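Local coordinates for Rev protein (Borrelia burgdorferi, PDB 5EQZ), which is of unknown function but is a plasmid-encoded, all-helical protein of a Borrelia family, probably made as a membrane-anchored lipoprotein, at residues I16-M20 against K60-L64; M20-L26 against S67-K71; A82-E87 against A130-D135; K92-K98 against G121-S127. All coordinates share one frame; numbering follows the deposited sequence. Where two conformers were deposited one is given.

Contact 1. Residues I16-M20 against K60-L64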
loop_
_atom_site.group_PDB
_atom_site.type_symbol
_atom_site.label_atom_id
_atom_site.label_comp_id
_atom_site.label_asym_id
_atom_site.label_seq_id
_atom_site.Cartn_x
_atom_site.Cartn_y
_atom_site.Cartn_z
ATOM N N ILE A 16 6.546 14.675 13.968
ATOM C CA ILE A 16 5.733 13.476 14.108
ATOM C C ILE A 16 4.327 13.729 13.581
ATOM O O ILE A 16 3.784 12.913 12.825
ATOM C CB ILE A 16 5.713 13.005 15.573
ATOM C CG1 ILE A 16 7.125 12.653 16.041
ATOM C CG2 ILE A 16 4.777 11.806 15.747
ATOM C CD1 ILE A 16 7.212 12.466 17.529
ATOM N N ASP A 17 3.729 14.869 13.954
ATOM C CA ASP A 17 2.359 15.179 13.536
ATOM C C ASP A 17 2.231 15.183 12.020
ATOM O O ASP A 17 1.279 14.627 11.467
ATOM C CB ASP A 17 1.923 16.550 14.052
ATOM C CG ASP A 17 1.699 16.594 15.552
ATOM O OD1 ASP A 17 1.645 15.543 16.229
ATOM O OD2 ASP A 17 1.552 17.728 16.042
ATOM N N SER A 18 3.156 15.866 11.347
ATOM C CA SER A 18 3.089 15.979 9.890
ATOM C C SER A 18 3.171 14.606 9.239
ATOM O O SER A 18 2.394 14.290 8.331
ATOM C CB SER A 18 4.214 16.885 9.389
ATOM O OG SER A 18 4.181 17.008 7.976
ATOM N N LEU A 19 4.106 13.775 9.693
ATOM C CA LEU A 19 4.212 12.427 9.150
ATOM C C LEU A 19 2.969 11.606 9.475
ATOM O O LEU A 19 2.507 10.818 8.635
ATOM C CB LEU A 19 5.480 11.762 9.680
ATOM C CG LEU A 19 5.915 10.435 9.071
ATOM C CD1 LEU A 19 5.912 10.511 7.542
ATOM C CD2 LEU A 19 7.318 10.081 9.591
ATOM N N MET A 20 2.398 11.795 10.673
ATOM C CA MET A 20 1.176 11.087 11.039
ATOM C C MET A 20 0.033 11.440 10.075
ATOM O O MET A 20 -0.706 10.559 9.618
ATOM C CB MET A 20 0.766 11.428 12.482
ATOM C CG MET A 20 -0.596 10.799 12.873
ATOM S SD MET A 20 -0.573 8.987 12.977
ATOM C CE MET A 20 -0.338 8.707 14.687
ATOM N N LYS A 60 3.326 9.730 20.997
ATOM C CA LYS A 60 3.058 10.149 19.622
ATOM C C LYS A 60 3.792 9.270 18.618
ATOM O O LYS A 60 3.237 8.907 17.571
ATOM C CB LYS A 60 3.439 11.616 19.430
ATOM C CG LYS A 60 2.484 12.568 20.114
ATOM C CD LYS A 60 3.029 13.987 20.196
ATOM C CE LYS A 60 2.549 14.852 19.065
ATOM N NZ LYS A 60 1.056 15.042 19.091
ATOM N N LEU A 61 5.047 8.927 18.915
ATOM C CA LEU A 61 5.809 8.037 18.048
ATOM C C LEU A 61 5.186 6.647 17.993
ATOM O O LEU A 61 5.129 6.024 16.923
ATOM C CB LEU A 61 7.253 7.942 18.537
ATOM C CG LEU A 61 8.223 8.981 18.010
ATOM C CD1 LEU A 61 9.551 8.832 18.723
ATOM C CD2 LEU A 61 8.381 8.818 16.501
ATOM N N LEU A 62 4.727 6.139 19.134
ATOM C CA LEU A 62 4.056 4.842 19.148
ATOM C C LEU A 62 2.773 4.878 18.326
ATOM O O LEU A 62 2.492 3.956 17.541
ATOM C CB LEU A 62 3.768 4.423 20.590
ATOM C CG LEU A 62 3.244 2.996 20.753
ATOM C CD1 LEU A 62 4.255 1.996 20.204
ATOM C CD2 LEU A 62 2.907 2.690 22.210
ATOM N N ASN A 63 1.977 5.937 18.485
ATOM C CA ASN A 63 0.780 6.067 17.659
ATOM C C ASN A 63 1.131 6.110 16.179
ATOM O O ASN A 63 0.433 5.511 15.352
ATOM C CB ASN A 63 -0.006 7.309 18.079
ATOM C CG ASN A 63 -0.600 7.172 19.467
ATOM O OD1 ASN A 63 -0.759 6.063 19.978
ATOM N ND2 ASN A 63 -0.947 8.299 20.084
ATOM N N LEU A 64 2.210 6.809 15.820
ATOM C CA LEU A 64 2.619 6.890 14.421
ATOM C C LEU A 64 2.983 5.517 13.860
ATOM O O LEU A 64 2.571 5.161 12.748
ATOM C CB LEU A 64 3.782 7.866 14.282
ATOM C CG LEU A 64 4.489 7.901 12.933
ATOM C CD1 LEU A 64 3.533 8.348 11.831
ATOM C CD2 LEU A 64 5.755 8.776 13.000
#

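Contact 2. Residues M20-L26 against S67-K71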
loop_
_atom_site.group_PDB
_atom_site.type_symbol
_atom_site.label_atom_id
_atom_site.label_comp_id
_atom_site.label_asym_id
_atom_site.label_seq_id
_atom_site.Cartn_x
_atom_site.Cartn_y
_atom_site.Cartn_z
ATOM N N MET A 20 2.398 11.795 10.673
ATOM C CA MET A 20 1.176 11.087 11.039
ATOM C C MET A 20 0.033 11.440 10.075
ATOM O O MET A 20 -0.706 10.559 9.618
ATOM C CB MET A 20 0.766 11.428 12.482
ATOM C CG MET A 20 -0.596 10.799 12.873
ATOM S SD MET A 20 -0.573 8.987 12.977
ATOM C CE MET A 20 -0.338 8.707 14.687
ATOM N N GLU A 21 -0.124 12.729 9.750
ATOM C CA GLU A 21 -1.211 13.125 8.854
ATOM C C GLU A 21 -1.037 12.499 7.472
ATOM O O GLU A 21 -2.020 12.073 6.851
ATOM C CB GLU A 21 -1.306 14.649 8.729
ATOM C CG GLU A 21 -1.604 15.418 10.052
ATOM C CD GLU A 21 -2.930 15.038 10.691
ATOM O OE1 GLU A 21 -3.753 14.334 10.064
ATOM O OE2 GLU A 21 -3.168 15.422 11.863
ATOM N N ASP A 22 0.208 12.410 6.996
ATOM C CA ASP A 22 0.477 11.753 5.714
ATOM C C ASP A 22 0.171 10.261 5.791
ATOM O O ASP A 22 -0.429 9.701 4.864
ATOM C CB ASP A 22 1.934 11.972 5.296
ATOM C CG ASP A 22 2.208 13.378 4.791
ATOM O OD1 ASP A 22 1.300 14.025 4.241
ATOM O OD2 ASP A 22 3.369 13.817 4.911
ATOM N N VAL A 23 0.576 9.599 6.887
ATOM C CA VAL A 23 0.321 8.169 7.059
ATOM C C VAL A 23 -1.175 7.892 7.118
ATOM O O VAL A 23 -1.666 6.915 6.529
ATOM C CB VAL A 23 1.047 7.651 8.316
ATOM C CG1 VAL A 23 0.504 6.285 8.770
ATOM C CG2 VAL A 23 2.540 7.583 8.057
ATOM N N LEU A 24 -1.933 8.761 7.786
ATOM C CA LEU A 24 -3.373 8.556 7.891
ATOM C C LEU A 24 -4.084 8.712 6.550
ATOM O O LEU A 24 -5.216 8.237 6.416
ATOM C CB LEU A 24 -3.974 9.531 8.911
ATOM C CG LEU A 24 -3.585 9.285 10.371
ATOM C CD1 LEU A 24 -4.190 10.373 11.256
ATOM C CD2 LEU A 24 -4.007 7.892 10.837
ATOM N N ALA A 25 -3.453 9.355 5.569
ATOM C CA ALA A 25 -4.021 9.513 4.225
ATOM C C ALA A 25 -3.683 8.361 3.286
ATOM O O ALA A 25 -4.187 8.343 2.146
ATOM C CB ALA A 25 -3.540 10.822 3.592
ATOM N N LEU A 26 -2.846 7.424 3.722
ATOM C CA LEU A 26 -2.586 6.217 2.947
ATOM C C LEU A 26 -3.893 5.467 2.715
ATOM O O LEU A 26 -4.739 5.359 3.612
ATOM C CB LEU A 26 -1.593 5.320 3.689
ATOM C CG LEU A 26 -0.121 5.733 3.698
ATOM C CD1 LEU A 26 0.666 4.901 4.726
ATOM C CD2 LEU A 26 0.504 5.628 2.321
ATOM N N SER A 67 -0.335 3.356 13.560
ATOM C CA SER A 67 -1.174 3.729 12.417
ATOM C C SER A 67 -0.562 3.259 11.111
ATOM O O SER A 67 -1.280 2.789 10.216
ATOM C CB SER A 67 -1.383 5.244 12.382
ATOM O OG SER A 67 -2.263 5.645 13.425
ATOM N N PHE A 68 0.759 3.365 10.976
ATOM C CA PHE A 68 1.386 2.894 9.745
ATOM C C PHE A 68 1.205 1.393 9.581
ATOM O O PHE A 68 0.861 0.912 8.497
ATOM C CB PHE A 68 2.870 3.231 9.713
ATOM C CG PHE A 68 3.552 2.707 8.481
ATOM C CD1 PHE A 68 3.461 3.409 7.288
ATOM C CD2 PHE A 68 4.230 1.502 8.500
ATOM C CE1 PHE A 68 4.055 2.916 6.128
ATOM C CE2 PHE A 68 4.821 0.999 7.338
ATOM C CZ PHE A 68 4.738 1.717 6.156
ATOM N N GLN A 69 1.457 0.625 10.642
ATOM C CA GLN A 69 1.288 -0.818 10.529
ATOM C C GLN A 69 -0.147 -1.184 10.165
ATOM O O GLN A 69 -0.377 -2.158 9.435
ATOM C CB GLN A 69 1.724 -1.494 11.830
ATOM C CG GLN A 69 3.245 -1.512 12.027
ATOM C CD GLN A 69 3.996 -2.242 10.904
ATOM O OE1 GLN A 69 3.564 -3.296 10.422
ATOM N NE2 GLN A 69 5.127 -1.674 10.486
ATOM N N ASP A 70 -1.126 -0.407 10.628
ATOM C CA ASP A 70 -2.507 -0.721 10.279
ATOM C C ASP A 70 -2.807 -0.369 8.826
ATOM O O ASP A 70 -3.544 -1.099 8.145
ATOM C CB ASP A 70 -3.463 0.006 11.212
ATOM C CG ASP A 70 -3.392 -0.516 12.634
ATOM O OD1 ASP A 70 -2.935 -1.665 12.858
ATOM O OD2 ASP A 70 -3.802 0.230 13.534
ATOM N N LYS A 71 -2.250 0.739 8.334
ATOM C CA LYS A 71 -2.365 1.050 6.908
ATOM C C LYS A 71 -1.651 0.001 6.065
ATOM O O LYS A 71 -2.150 -0.397 5.003
ATOM C CB LYS A 71 -1.799 2.438 6.613
ATOM C CG LYS A 71 -2.635 3.567 7.207
ATOM C CD LYS A 71 -4.030 3.625 6.595
ATOM C CE LYS A 71 -4.938 4.601 7.345
ATOM N NZ LYS A 71 -5.985 5.165 6.458
HETATM O O HOH W 1 -6.963 7.082 8.291
#

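Contact 3. Residues A82-E87 against A130-D135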
loop_
_atom_site.group_PDB
_atom_site.type_symbol
_atom_site.label_atom_id
_atom_site.label_comp_id
_atom_site.label_asym_id
_atom_site.label_seq_id
_atom_site.Cartn_x
_atom_site.Cartn_y
_atom_site.Cartn_z
ATOM N N ALA A 82 -7.229 -8.826 -4.172
ATOM C CA ALA A 82 -7.332 -8.574 -5.609
ATOM C C ALA A 82 -6.654 -9.684 -6.411
ATOM O O ALA A 82 -7.174 -10.125 -7.451
ATOM C CB ALA A 82 -6.723 -7.209 -5.948
ATOM N N LYS A 83 -5.494 -10.154 -5.936
ATOM C CA LYS A 83 -4.772 -11.222 -6.623
ATOM C C LYS A 83 -5.611 -12.489 -6.678
ATOM O O LYS A 83 -5.761 -13.114 -7.738
ATOM C CB LYS A 83 -3.449 -11.503 -5.906
ATOM C CG LYS A 83 -2.730 -12.761 -6.412
ATOM C CD LYS A 83 -1.570 -13.131 -5.488
ATOM C CE LYS A 83 -0.900 -14.410 -5.944
ATOM N NZ LYS A 83 0.583 -14.297 -5.928
ATOM N N ASN A 84 -6.174 -12.878 -5.534
ATOM C CA ASN A 84 -6.985 -14.086 -5.475
ATOM C C ASN A 84 -8.181 -13.987 -6.418
ATOM O O ASN A 84 -8.434 -14.896 -7.222
ATOM C CB ASN A 84 -7.434 -14.314 -4.034
ATOM C CG ASN A 84 -8.236 -15.573 -3.881
ATOM O OD1 ASN A 84 -7.692 -16.676 -3.939
ATOM N ND2 ASN A 84 -9.543 -15.424 -3.695
ATOM N N THR A 85 -8.928 -12.885 -6.331
ATOM C CA THR A 85 -10.074 -12.669 -7.211
ATOM C C THR A 85 -9.687 -12.769 -8.678
ATOM O O THR A 85 -10.347 -13.466 -9.454
ATOM C CB THR A 85 -10.696 -11.303 -6.930
ATOM O OG1 THR A 85 -11.172 -11.276 -5.578
ATOM C CG2 THR A 85 -11.854 -11.043 -7.885
ATOM N N ILE A 86 -8.629 -12.063 -9.085
ATOM C CA ILE A 86 -8.231 -12.081 -10.496
ATOM C C ILE A 86 -7.880 -13.494 -10.929
ATOM O O ILE A 86 -8.290 -13.952 -12.004
ATOM C CB ILE A 86 -7.056 -11.114 -10.735
ATOM C CG1 ILE A 86 -7.511 -9.657 -10.581
ATOM C CG2 ILE A 86 -6.404 -11.367 -12.081
ATOM C CD1 ILE A 86 -6.359 -8.659 -10.576
ATOM N N GLU A 87 -7.128 -14.217 -10.095
ATOM C CA GLU A 87 -6.760 -15.588 -10.443
ATOM C C GLU A 87 -7.977 -16.478 -10.621
ATOM O O GLU A 87 -7.976 -17.365 -11.485
ATOM C CB GLU A 87 -5.845 -16.177 -9.372
ATOM C CG GLU A 87 -4.436 -15.638 -9.391
ATOM C CD GLU A 87 -3.599 -16.213 -8.278
ATOM O OE1 GLU A 87 -4.183 -16.673 -7.270
ATOM O OE2 GLU A 87 -2.358 -16.213 -8.416
ATOM N N ALA A 130 -1.547 -8.579 -14.371
ATOM C CA ALA A 130 -2.029 -8.034 -13.102
ATOM C C ALA A 130 -1.411 -8.762 -11.915
ATOM O O ALA A 130 -0.982 -8.125 -10.942
ATOM C CB ALA A 130 -3.557 -8.116 -13.051
ATOM N N VAL A 131 -1.338 -10.096 -11.979
ATOM C CA VAL A 131 -0.800 -10.845 -10.847
ATOM C C VAL A 131 0.697 -10.595 -10.701
ATOM O O VAL A 131 1.218 -10.523 -9.583
ATOM C CB VAL A 131 -1.121 -12.343 -10.990
ATOM C CG1 VAL A 131 -0.242 -13.174 -10.058
ATOM C CG2 VAL A 131 -2.591 -12.590 -10.690
ATOM N N GLU A 132 1.415 -10.452 -11.821
ATOM C CA GLU A 132 2.852 -10.205 -11.741
ATOM C C GLU A 132 3.134 -8.847 -11.106
ATOM O O GLU A 132 4.051 -8.719 -10.280
ATOM C CB GLU A 132 3.491 -10.316 -13.131
ATOM N N GLN A 133 2.327 -7.833 -11.439
ATOM C CA GLN A 133 2.501 -6.521 -10.820
ATOM C C GLN A 133 2.114 -6.535 -9.347
ATOM O O GLN A 133 2.809 -5.940 -8.512
ATOM C CB GLN A 133 1.682 -5.474 -11.567
ATOM C CG GLN A 133 2.216 -5.127 -12.925
ATOM C CD GLN A 133 1.641 -3.821 -13.418
ATOM O OE1 GLN A 133 1.842 -2.781 -12.802
ATOM N NE2 GLN A 133 0.887 -3.871 -14.509
ATOM N N ILE A 134 1.005 -7.198 -9.008
ATOM C CA ILE A 134 0.580 -7.264 -7.612
ATOM C C ILE A 134 1.626 -7.983 -6.771
ATOM O O ILE A 134 1.911 -7.589 -5.628
ATOM C CB ILE A 134 -0.802 -7.938 -7.518
ATOM C CG1 ILE A 134 -1.887 -7.002 -8.059
ATOM C CG2 ILE A 134 -1.123 -8.376 -6.086
ATOM C CD1 ILE A 134 -3.244 -7.676 -8.228
ATOM N N ASP A 135 2.232 -9.035 -7.329
ATOM C CA ASP A 135 3.265 -9.775 -6.615
ATOM C C ASP A 135 4.479 -8.907 -6.339
ATOM O O ASP A 135 5.080 -8.998 -5.262
ATOM C CB ASP A 135 3.692 -11.008 -7.413
ATOM C CG ASP A 135 2.740 -12.168 -7.257
ATOM O OD1 ASP A 135 1.923 -12.135 -6.314
ATOM O OD2 ASP A 135 2.830 -13.128 -8.066
#

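Contact 4. Residues K92-K98 against G121-S127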
loop_
_atom_site.group_PDB
_atom_site.type_symbol
_atom_site.label_atom_id
_atom_site.label_comp_id
_atom_site.label_asym_id
_atom_site.label_seq_id
_atom_site.Cartn_x
_atom_site.Cartn_y
_atom_site.Cartn_z
ATOM N N LYS A 92 -12.042 -15.820 -18.609
ATOM C CA LYS A 92 -11.294 -14.567 -18.531
ATOM C C LYS A 92 -11.326 -13.776 -19.832
ATOM O O LYS A 92 -11.051 -12.572 -19.811
ATOM C CB LYS A 92 -9.840 -14.837 -18.135
ATOM C CG LYS A 92 -9.645 -15.319 -16.701
ATOM C CD LYS A 92 -8.162 -15.383 -16.364
ATOM C CE LYS A 92 -7.897 -15.564 -14.864
ATOM N NZ LYS A 92 -8.609 -16.723 -14.274
ATOM N N ASP A 93 -11.657 -14.400 -20.963
ATOM C CA ASP A 93 -11.677 -13.625 -22.191
ATOM C C ASP A 93 -13.012 -12.945 -22.447
ATOM O O ASP A 93 -13.112 -12.160 -23.390
ATOM C CB ASP A 93 -11.283 -14.487 -23.388
ATOM C CG ASP A 93 -9.891 -15.050 -23.252
ATOM O OD1 ASP A 93 -9.769 -16.259 -22.973
ATOM O OD2 ASP A 93 -8.922 -14.268 -23.369
ATOM N N GLN A 94 -14.028 -13.198 -21.627
ATOM C CA GLN A 94 -15.273 -12.455 -21.763
ATOM C C GLN A 94 -15.045 -10.979 -21.455
ATOM O O GLN A 94 -14.245 -10.621 -20.579
ATOM C CB GLN A 94 -16.349 -13.006 -20.826
ATOM C CG GLN A 94 -16.695 -14.477 -21.047
ATOM C CD GLN A 94 -17.175 -14.764 -22.464
ATOM O OE1 GLN A 94 -18.244 -14.317 -22.860
ATOM N NE2 GLN A 94 -16.393 -15.519 -23.227
ATOM N N ASP A 95 -15.772 -10.121 -22.178
ATOM C CA ASP A 95 -15.723 -8.680 -21.924
ATOM C C ASP A 95 -15.859 -8.376 -20.439
ATOM O O ASP A 95 -15.078 -7.592 -19.880
ATOM C CB ASP A 95 -16.831 -7.954 -22.697
ATOM C CG ASP A 95 -16.499 -7.741 -24.169
ATOM O OD1 ASP A 95 -15.436 -8.215 -24.626
ATOM O OD2 ASP A 95 -17.320 -7.094 -24.869
ATOM N N ILE A 96 -16.855 -8.987 -19.784
ATOM C CA ILE A 96 -17.104 -8.698 -18.371
ATOM C C ILE A 96 -15.906 -9.102 -17.515
ATOM O O ILE A 96 -15.528 -8.392 -16.571
ATOM C CB ILE A 96 -18.393 -9.398 -17.906
ATOM C CG1 ILE A 96 -19.589 -8.909 -18.726
ATOM C CG2 ILE A 96 -18.639 -9.154 -16.438
ATOM C CD1 ILE A 96 -20.867 -9.722 -18.500
ATOM N N SER A 97 -15.288 -10.246 -17.830
ATOM C CA SER A 97 -14.130 -10.710 -17.066
ATOM C C SER A 97 -12.928 -9.789 -17.245
ATOM O O SER A 97 -12.181 -9.545 -16.290
ATOM C CB SER A 97 -13.775 -12.138 -17.480
ATOM O OG SER A 97 -14.861 -13.030 -17.274
ATOM N N LYS A 98 -12.713 -9.282 -18.465
ATOM C CA LYS A 98 -11.609 -8.359 -18.714
ATOM C C LYS A 98 -11.762 -7.068 -17.921
ATOM O O LYS A 98 -10.799 -6.590 -17.296
ATOM C CB LYS A 98 -11.506 -8.052 -20.206
ATOM C CG LYS A 98 -10.974 -9.181 -21.064
ATOM C CD LYS A 98 -10.996 -8.699 -22.519
ATOM C CE LYS A 98 -10.662 -9.779 -23.494
ATOM N NZ LYS A 98 -10.793 -9.239 -24.879
ATOM N N GLY A 121 -6.984 -15.307 -25.812
ATOM C CA GLY A 121 -6.084 -15.268 -24.673
ATOM C C GLY A 121 -5.794 -13.896 -24.101
ATOM O O GLY A 121 -4.896 -13.774 -23.256
ATOM N N ASN A 122 -6.520 -12.861 -24.524
ATOM C CA ASN A 122 -6.305 -11.537 -23.956
ATOM C C ASN A 122 -6.663 -11.499 -22.474
ATOM O O ASN A 122 -6.096 -10.699 -21.717
ATOM C CB ASN A 122 -7.111 -10.493 -24.732
ATOM C CG ASN A 122 -6.310 -9.869 -25.864
ATOM O OD1 ASN A 122 -5.162 -10.249 -26.108
ATOM N ND2 ASN A 122 -6.914 -8.920 -26.570
ATOM N N GLY A 123 -7.592 -12.352 -22.037
ATOM C CA GLY A 123 -7.974 -12.344 -20.633
ATOM C C GLY A 123 -6.914 -12.965 -19.743
ATOM O O GLY A 123 -6.495 -12.361 -18.746
ATOM N N ASP A 124 -6.480 -14.192 -20.079
ATOM C CA ASP A 124 -5.396 -14.831 -19.339
ATOM C C ASP A 124 -4.137 -13.984 -19.367
ATOM O O ASP A 124 -3.333 -14.043 -18.436
ATOM C CB ASP A 124 -5.083 -16.217 -19.904
ATOM C CG ASP A 124 -6.061 -17.286 -19.439
ATOM O OD1 ASP A 124 -6.215 -17.469 -18.213
ATOM O OD2 ASP A 124 -6.655 -17.964 -20.304
ATOM N N LYS A 125 -3.942 -13.207 -20.431
ATOM C CA LYS A 125 -2.773 -12.343 -20.504
ATOM C C LYS A 125 -2.917 -11.136 -19.582
ATOM O O LYS A 125 -1.959 -10.754 -18.898
ATOM C CB LYS A 125 -2.549 -11.913 -21.946
ATOM C CG LYS A 125 -1.802 -10.624 -22.125
ATOM C CD LYS A 125 -1.430 -10.455 -23.595
ATOM C CE LYS A 125 -0.332 -9.432 -23.776
ATOM N NZ LYS A 125 1.012 -10.063 -23.680
ATOM N N MET A 126 -4.098 -10.512 -19.563
ATOM C CA MET A 126 -4.349 -9.469 -18.573
ATOM C C MET A 126 -4.216 -10.013 -17.155
ATOM O O MET A 126 -3.619 -9.367 -16.288
ATOM C CB MET A 126 -5.735 -8.859 -18.761
ATOM C CG MET A 126 -5.884 -7.919 -19.933
ATOM S SD MET A 126 -7.635 -7.486 -19.989
ATOM C CE MET A 126 -7.705 -6.294 -18.678
ATOM N N SER A 127 -4.777 -11.194 -16.900
ATOM C CA SER A 127 -4.654 -11.814 -15.587
ATOM C C SER A 127 -3.188 -11.959 -15.187
ATOM O O SER A 127 -2.779 -11.531 -14.095
ATOM C CB SER A 127 -5.352 -13.170 -15.598
ATOM O OG SER A 127 -5.553 -13.634 -14.281
#

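Contact 1. Residues I16-M20 against K60-L64
I16-M20 and K60-L64 are helical segments lying side by side and running the same way, their axes 10.0 Å apart at closest approach and inclined by 16°. They belong to the first and third helices of an up-down-up three-helix bundle, in which helix 32-48 closes the remaining side against L19 and L64. The apolar centre is built by I16, L19, L61 and L64. I16 divides its branches: CD1 ends against L61 CG at 3.7 Å, the two side chains meeting at about a right angle, while CG2 rests on the first turn of the other segment, 3.9 Å from K60 CB. Deeper in, L64 sends CD2 to L19 CD2 (4.0 Å) and lays CD1 against the backbone of M20, 3.7 Å from its CA. Toward the surface, K60 bends at its last two torsions and brings NZ back to D17 OD1 at 3.0 Å, a salt bridge whose hydrogen bond is weak. M20 leaves its helix with CG anti to the backbone N (chi1 175°) and then bends twice, which carries the thioether across the gap until the methyl CE lies 3.3 Å from N63 C.

Contact 2. Residues M20-L26 against S67-K71
K71 reaches across to the end of the opposite segment, where its ammonium group binds the carbonyl oxygens of both L24 and L26. The two bonds differ in direction: NZ meets L26 O at 3.1 Å nearly along the C=O axis (160°), but stands above the carbonyl plane of L24, 47° out of it, at 3.2 Å from L24 O. A water accepts from NZ and donates to L24 O, adding a third partner for the ammonium and a second for that carbonyl. K71 CG, set beside its backbone N, lies 3.6 Å from V23 O; the bend at chi2 (-64°) then turns CD toward L26 O and leads the amine to the carbonyls. The positive charge lies where helix 10-24 gives way to the following loop and would probably suit the helix dipole. These segments continue the parallel pair of the N-terminal three-helix bundle, and F68 faces its interior, touching K39 and I42 of helix 32-48. V23 presses CG1 onto the backbone beside this ring, 3.6 Å from F68 CA. L26 comes to the ring obliquely, with CD1 4.1 Å from F68 CD1, and the same methyl also touches K71 CB. Nearer the surface, S67 OG sits between two apolar ends, 3.8 Å from M20 SD and equally far from L24 CD2; it also makes a weak hydrogen bond to N63 O, one turn back.

Contact 3. Residues A82-E87 against A130-D135
I86 and I134 reach toward each other tip to tip, their CD1 methyls 4.0 Å apart, at the tightly packed side of this helix pair. The two segments run in opposite directions, their axes 9.8 Å apart at closest approach and 164° between them. I86 CD1 also lies 3.8 Å from A130 CB, and A82 CB approaches I134 CD1 from a turn earlier in its helix. With CG1 placed beside its backbone N (chi1 -69°), I86 turns the ethyl branch into the core and leaves CG2 near V131. I101 of helix 95-107 covers I86 and A130, while V108 and V112 of the following loop add to the apolar wall around A82 and A130.

The other side is more exposed and mixes aliphatic with charged groups. K83 belongs to both: its CB packs 3.9 Å from I134 CG2, and its chain, extended until the bend at chi4, delivers NZ to D135 OD1 at 2.6 Å. This short salt bridge uses the syn lone pair of OD1, and lysine and aspartate meet at about a right angle. E87, an exposed residue, crosses V131 with its aliphatic part, CG lying 3.8 Å from V131 CG2. The buried isoleucines and alanines, with the K83-D135 salt bridge at their border, join two antiparallel helices of the C-terminal three-helix bundle.

Contact 4. Residues K92-K98 against G121-S127
D93 OD2 accepts a hydrogen bond from the backbone of G123, at 2.7 Å from its N and nearly straight (165°). The donor stands above the carboxylate plane, 38° out of it. N122 N is also close to OD2, at 3.0 Å, but poorly angled for a bond. The carboxylate sits at the first turn of helix 122-142, where the positive end of the helix dipole would probably stabilise its charge. With no side chain on G123, the backbones come together and K92 O receives a CA-H...O contact from G123 CA at 3.2 Å. Here the turn from helix 55-88 into helix 95-107 packs on the start of helix 122-142, at the far end of the C-terminal three-helix bundle. K92 crosses D124 at about a right angle and brings CE to 3.1 Å from S127 OG, while its NZ hydrogen-bonds to E87 O. K98 is extended beyond CG and lays CE 3.8 Å from N122 CB; its NZ is held by L115 O of the loop between the helices. M126 crosses K98 at about a right angle, with SD 3.9 Å from K98 CG, and bends at chi3 to put CE 3.4 Å from K98 O.

How the contacts relate
Helix 55-88 is the spine of the elongated chain and takes part in contacts 1, 2 and 3. Contacts 1 and 2, centres 9 Å apart, are successive levels of its pairing with helix 10-24; they share M20 and touch where L64 packs on V23. Contact 3 lies on the other side of the chain's centre, 32 Å from contact 1 between centres, where the same helix pairs with helix 122-142. Contact 4, its centre 13 Å from that of contact 3, has both its segments between those of contact 3 in sequence, and is joined to it by K92 and S127. Two three-helix bundles, built from successive parts of the sequence, thus stand end to end on one continuous helix.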